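Local coordinates for putative uncharacterized protein (Mycobacterium smegmatis, PDB 3UID) that is a toxin, probably of type II like its structural homologue from Mycobacterium tuberculosis, which is linked to the hypoxic response, and has the Bet v 1-like (SRPBCC) fold, at residues A151-Q154 against I155-L158; R36-E39 against K40-P44. All coordinates share one frame; numbering follows the deposited sequence.

Contact 1 is a pair of successive turns near the end of helix 144-158. Contact 2 is the last turns of the short helix 35-42 and the residues that leave it. Their centres lie about 9 Å apart, on the same side of the chain's centre. V41 joins them. Its CG1 meets L158 CD1 at 3.4 Å and I155 CG1 at 3.6 Å. Its carbonyl oxygen O rests on Q154 CB at 3.4 Å and on A151 CB at 3.7 Å. These are packing contacts. Both helices belong to the SRPBCC fold, in which a long C-terminal helix packs with a curved antiparallel sheet.

Contact 1: A151-Q154 against I155-L158; sequences AINQ and IDAL
The long C-terminal helix of the SRPBCC fold supplies this contact, two adjoining turns in which A151-Q154 hand their carbonyls to I155-L158. Four i to i+4 backbone bonds join the turns. I155 N donates to A151 O at 2.9 Å. D156 N meets I152 O at 3.0 Å. A157 N reaches N153 O at 3.1 Å. The bond from L158 N to Q154 O is longer and more bent, at 3.2 Å. I155 packs its CG1 against A151 O. The same side chain is buried among I28, I31 and Y32 of helix 25-33, while I152 packs on I17 and F21 of strand 14-21. N153 and D156 put polar groups side by side. Their side chains point the same way, with amide and carboxylate planes turned 35° apart. Each CG sits anti to its own carbonyl carbon (chi1 -65° and -71°), which brings the two groups abreast. A water lies near both, but its modelled distance to D156 OD1 is too short to trust, so a water bridge is doubtful. The OD1 atoms of N153 and D156 are 3.7 Å apart.

Contact 2: R36-E39 against K40-P44; sequences RQLE and KVWGP
L38 and W42 meet one turn apart at the end of helix 35-42, where the backbone bonds run from i to i+4. K40 N donates to R36 O at 3.2 Å. V41 N donates to Q37 O at 3.1 Å, and W42 N to L38 O at 3.0 Å with an N-H...O angle of 151°. Past the last turn, G43 N donates to K40 O. A water lies within hydrogen-bonding distance of E39 O (2.8 Å) and G43 O (2.7 Å), next to the last turn and the exit.

In the conformers given, the R36 guanidinium grips E39 end-on. NH1 reaches E39 OE1 at 2.8 Å in a salt bridge, and NH2 adds a longer bond to the same oxygen. Both nitrogens come from one face of the carboxylate, yet OE1 lies in the guanidinium plane. In this conformer OE1 also accepts from V51 N. Both residues have a second conformer, in which the bridge may be lost. Q37 OE1 accepts from R27 NH1, and Q37 NE2 donates to D34 OD2.

The apolar side rests on a CH-pi contact. L38 CG stands 3.7 Å from the centroid of the W42 six-membered ring, 3° off its normal. L38 CG is anti to the backbone N (chi1 -170°), which carries the branch over the ring. L38 CD1 lies over the same face, 3.5 Å from W42 CE2.

W42 also meets Y64 edge-to-face and W78 at a steep angle. V41 touches I31 of helix 25-33 and faces helix 144-158, while R36, E39 and W42 touch strand 50-54.

Contact 1: A151-Q154 against I155-L158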
loop_
_atom_site.group_PDB
_atom_site.type_symbol
_atom_site.label_atom_id
_atom_site.label_comp_id
_atom_site.label_asym_id
_atom_site.label_seq_id
_atom_site.Cartn_x
_atom_site.Cartn_y
_atom_site.Cartn_z
ATOM N N ALA A 151 4.352 5.582 3.982
ATOM C CA ALA A 151 4.099 5.802 2.560
ATOM C C ALA A 151 3.158 6.985 2.375
ATOM O O ALA A 151 3.364 7.823 1.502
ATOM C CB ALA A 151 3.539 4.549 1.911
ATOM N N ILE A 152 2.132 7.057 3.209
ATOM C CA ILE A 152 1.194 8.180 3.160
ATOM C C ILE A 152 1.887 9.522 3.410
ATOM O O ILE A 152 1.653 10.501 2.681
ATOM C CB ILE A 152 0.032 7.943 4.127
ATOM C CG1 ILE A 152 -0.908 6.897 3.517
ATOM C CG2 ILE A 152 -0.743 9.239 4.396
ATOM C CD1 ILE A 152 -1.775 6.191 4.578
ATOM N N ASN A 153 2.778 9.560 4.393
ATOM C CA ASN A 153 3.544 10.772 4.642
ATOM C C ASN A 153 4.490 11.103 3.498
ATOM O O ASN A 153 4.688 12.272 3.190
ATOM C CB ASN A 153 4.295 10.688 5.965
ATOM C CG ASN A 153 3.352 10.623 7.144
ATOM O OD1 ASN A 153 2.231 11.147 7.087
ATOM N ND2 ASN A 153 3.789 9.970 8.217
ATOM N N GLN A 154 5.057 10.083 2.859
ATOM C CA GLN A 154 5.915 10.343 1.699
ATOM C C GLN A 154 5.110 10.907 0.539
ATOM O O GLN A 154 5.587 11.784 -0.181
ATOM C CB GLN A 154 6.712 9.103 1.270
ATOM C CG GLN A 154 7.818 8.705 2.274
ATOM C CD GLN A 154 8.790 9.838 2.541
ATOM O OE1 GLN A 154 9.331 10.437 1.613
ATOM N NE2 GLN A 154 8.993 10.155 3.813
ATOM N N ILE A 155 3.893 10.407 0.351
ATOM C CA ILE A 155 3.012 10.967 -0.673
ATOM C C ILE A 155 2.755 12.440 -0.372
ATOM O O ILE A 155 2.893 13.269 -1.265
ATOM C CB ILE A 155 1.682 10.194 -0.792
ATOM C CG1 ILE A 155 1.935 8.805 -1.379
ATOM C CG2 ILE A 155 0.688 10.962 -1.674
ATOM C CD1 ILE A 155 0.736 7.865 -1.223
ATOM N N ASP A 156 2.422 12.771 0.876
ATOM C CA ASP A 156 2.254 14.179 1.259
ATOM C C ASP A 156 3.445 15.020 0.780
ATOM O O ASP A 156 3.270 16.102 0.213
ATOM C CB ASP A 156 2.137 14.360 2.782
ATOM C CG ASP A 156 0.822 13.854 3.355
ATOM O OD1 ASP A 156 0.821 13.481 4.548
ATOM O OD2 ASP A 156 -0.198 13.864 2.650
ATOM N N ALA A 157 4.657 14.529 1.034
ATOM C CA ALA A 157 5.857 15.308 0.733
ATOM C C ALA A 157 6.008 15.579 -0.755
ATOM O O ALA A 157 6.512 16.633 -1.145
ATOM C CB ALA A 157 7.090 14.605 1.267
ATOM N N LEU A 158 5.566 14.633 -1.582
ATOM C CA LEU A 158 5.672 14.770 -3.027
ATOM C C LEU A 158 4.731 15.826 -3.586
ATOM O O LEU A 158 4.951 16.327 -4.684
ATOM C CB LEU A 158 5.345 13.456 -3.743
ATOM C CG LEU A 158 6.245 12.243 -3.530
ATOM C CD1 LEU A 158 5.838 11.171 -4.508
ATOM C CD2 LEU A 158 7.714 12.590 -3.709
HETATM O O HOH W 1 2.437 14.197 6.224
#

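Contact 2: R36-E39 against K40-P44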
loop_
_atom_site.group_PDB
_atom_site.type_symbol
_atom_site.label_atom_id
_atom_site.label_comp_id
_atom_site.label_asym_id
_atom_site.label_seq_id
_atom_site.Cartn_x
_atom_site.Cartn_y
_atom_site.Cartn_z
ATOM N N ARG A 36 8.040 4.110 -10.544
ATOM C CA ARG A 36 9.102 4.912 -9.943
ATOM C C ARG A 36 8.557 5.799 -8.822
ATOM O O ARG A 36 9.271 6.115 -7.864
ATOM C CB ARG A 36 9.823 5.750 -11.004
ATOM C CG ARG A 36 10.295 4.956 -12.216
ATOM C CD ARG A 36 11.558 4.135 -11.941
ATOM N NE ARG A 36 11.280 2.719 -11.695
ATOM C CZ ARG A 36 11.476 2.110 -10.531
ATOM N NH1 ARG A 36 11.952 2.787 -9.496
ATOM N NH2 ARG A 36 11.197 0.820 -10.401
ATOM N N GLN A 37 7.291 6.202 -8.933
ATOM C CA GLN A 37 6.677 7.004 -7.866
ATOM C C GLN A 37 6.265 6.134 -6.685
ATOM O O GLN A 37 6.425 6.514 -5.521
ATOM C CB GLN A 37 5.484 7.796 -8.408
ATOM C CG GLN A 37 5.890 8.783 -9.498
ATOM C CD GLN A 37 4.718 9.601 -9.978
ATOM O OE1 GLN A 37 3.953 10.130 -9.176
ATOM N NE2 GLN A 37 4.573 9.706 -11.282
ATOM N N LEU A 38 5.744 4.951 -6.989
ATOM C CA LEU A 38 5.395 3.995 -5.952
ATOM C C LEU A 38 6.641 3.635 -5.139
ATOM O O LEU A 38 6.618 3.627 -3.901
ATOM C CB LEU A 38 4.797 2.737 -6.582
ATOM C CG LEU A 38 4.167 1.755 -5.593
ATOM C CD1 LEU A 38 3.167 2.464 -4.685
ATOM C CD2 LEU A 38 3.509 0.661 -6.386
ATOM N N GLU A 39 7.747 3.379 -5.823
ATOM C CA GLU A 39 9.016 3.054 -5.175
ATOM C C GLU A 39 9.490 4.198 -4.280
ATOM O O GLU A 39 10.071 3.989 -3.226
ATOM C CB GLU A 39 10.080 2.738 -6.231
ATOM C CG GLU A 39 11.440 2.376 -5.642
ATOM C CD GLU A 39 12.455 1.969 -6.689
ATOM O OE1 GLU A 39 12.228 0.965 -7.397
ATOM O OE2 GLU A 39 13.493 2.659 -6.802
ATOM N N LYS A 40 9.260 5.425 -4.751
ATOM C CA LYS A 40 9.671 6.611 -4.013
ATOM C C LYS A 40 8.942 6.709 -2.672
ATOM O O LYS A 40 9.563 6.910 -1.627
ATOM C CB LYS A 40 9.419 7.864 -4.861
ATOM C CG LYS A 40 9.707 9.176 -4.138
ATOM C CD LYS A 40 11.208 9.352 -3.819
ATOM C CE LYS A 40 11.470 10.751 -3.252
ATOM N NZ LYS A 40 12.926 10.984 -3.024
ATOM N N VAL A 41 7.621 6.584 -2.701
ATOM C CA VAL A 41 6.848 6.763 -1.476
ATOM C C VAL A 41 7.008 5.588 -0.504
ATOM O O VAL A 41 6.880 5.749 0.717
ATOM C CB VAL A 41 5.362 7.086 -1.763
ATOM C CG1 VAL A 41 5.277 8.389 -2.581
ATOM C CG2 VAL A 41 4.662 5.940 -2.490
ATOM N N TRP A 42 7.311 4.422 -1.053
ATOM C CA TRP A 42 7.567 3.229 -0.244
ATOM C C TRP A 42 8.983 3.202 0.329
ATOM O O TRP A 42 9.263 2.434 1.259
ATOM C CB TRP A 42 7.361 1.968 -1.083
ATOM C CG TRP A 42 5.953 1.547 -1.261
ATOM C CD1 TRP A 42 4.844 2.101 -0.686
ATOM C CD2 TRP A 42 5.487 0.468 -2.074
ATOM N NE1 TRP A 42 3.716 1.426 -1.087
ATOM C CE2 TRP A 42 4.083 0.417 -1.939
ATOM C CE3 TRP A 42 6.118 -0.474 -2.888
ATOM C CZ2 TRP A 42 3.301 -0.531 -2.600
ATOM C CZ3 TRP A 42 5.328 -1.420 -3.549
ATOM C CH2 TRP A 42 3.945 -1.441 -3.391
ATOM N N GLY A 43 9.866 4.027 -0.233
ATOM C CA GLY A 43 11.282 4.020 0.121
ATOM C C GLY A 43 11.876 5.378 0.466
ATOM O O GLY A 43 12.674 5.930 -0.306
ATOM N N PRO A 44 11.535 5.907 1.648
ATOM C CA PRO A 44 12.273 7.060 2.179
ATOM C C PRO A 44 13.741 6.653 2.417
ATOM O O PRO A 44 14.063 5.460 2.380
ATOM C CB PRO A 44 11.552 7.354 3.496
ATOM C CG PRO A 44 10.966 6.051 3.907
ATOM C CD PRO A 44 10.669 5.280 2.662
HETATM O O HOH W 2 12.621 5.178 -2.935
#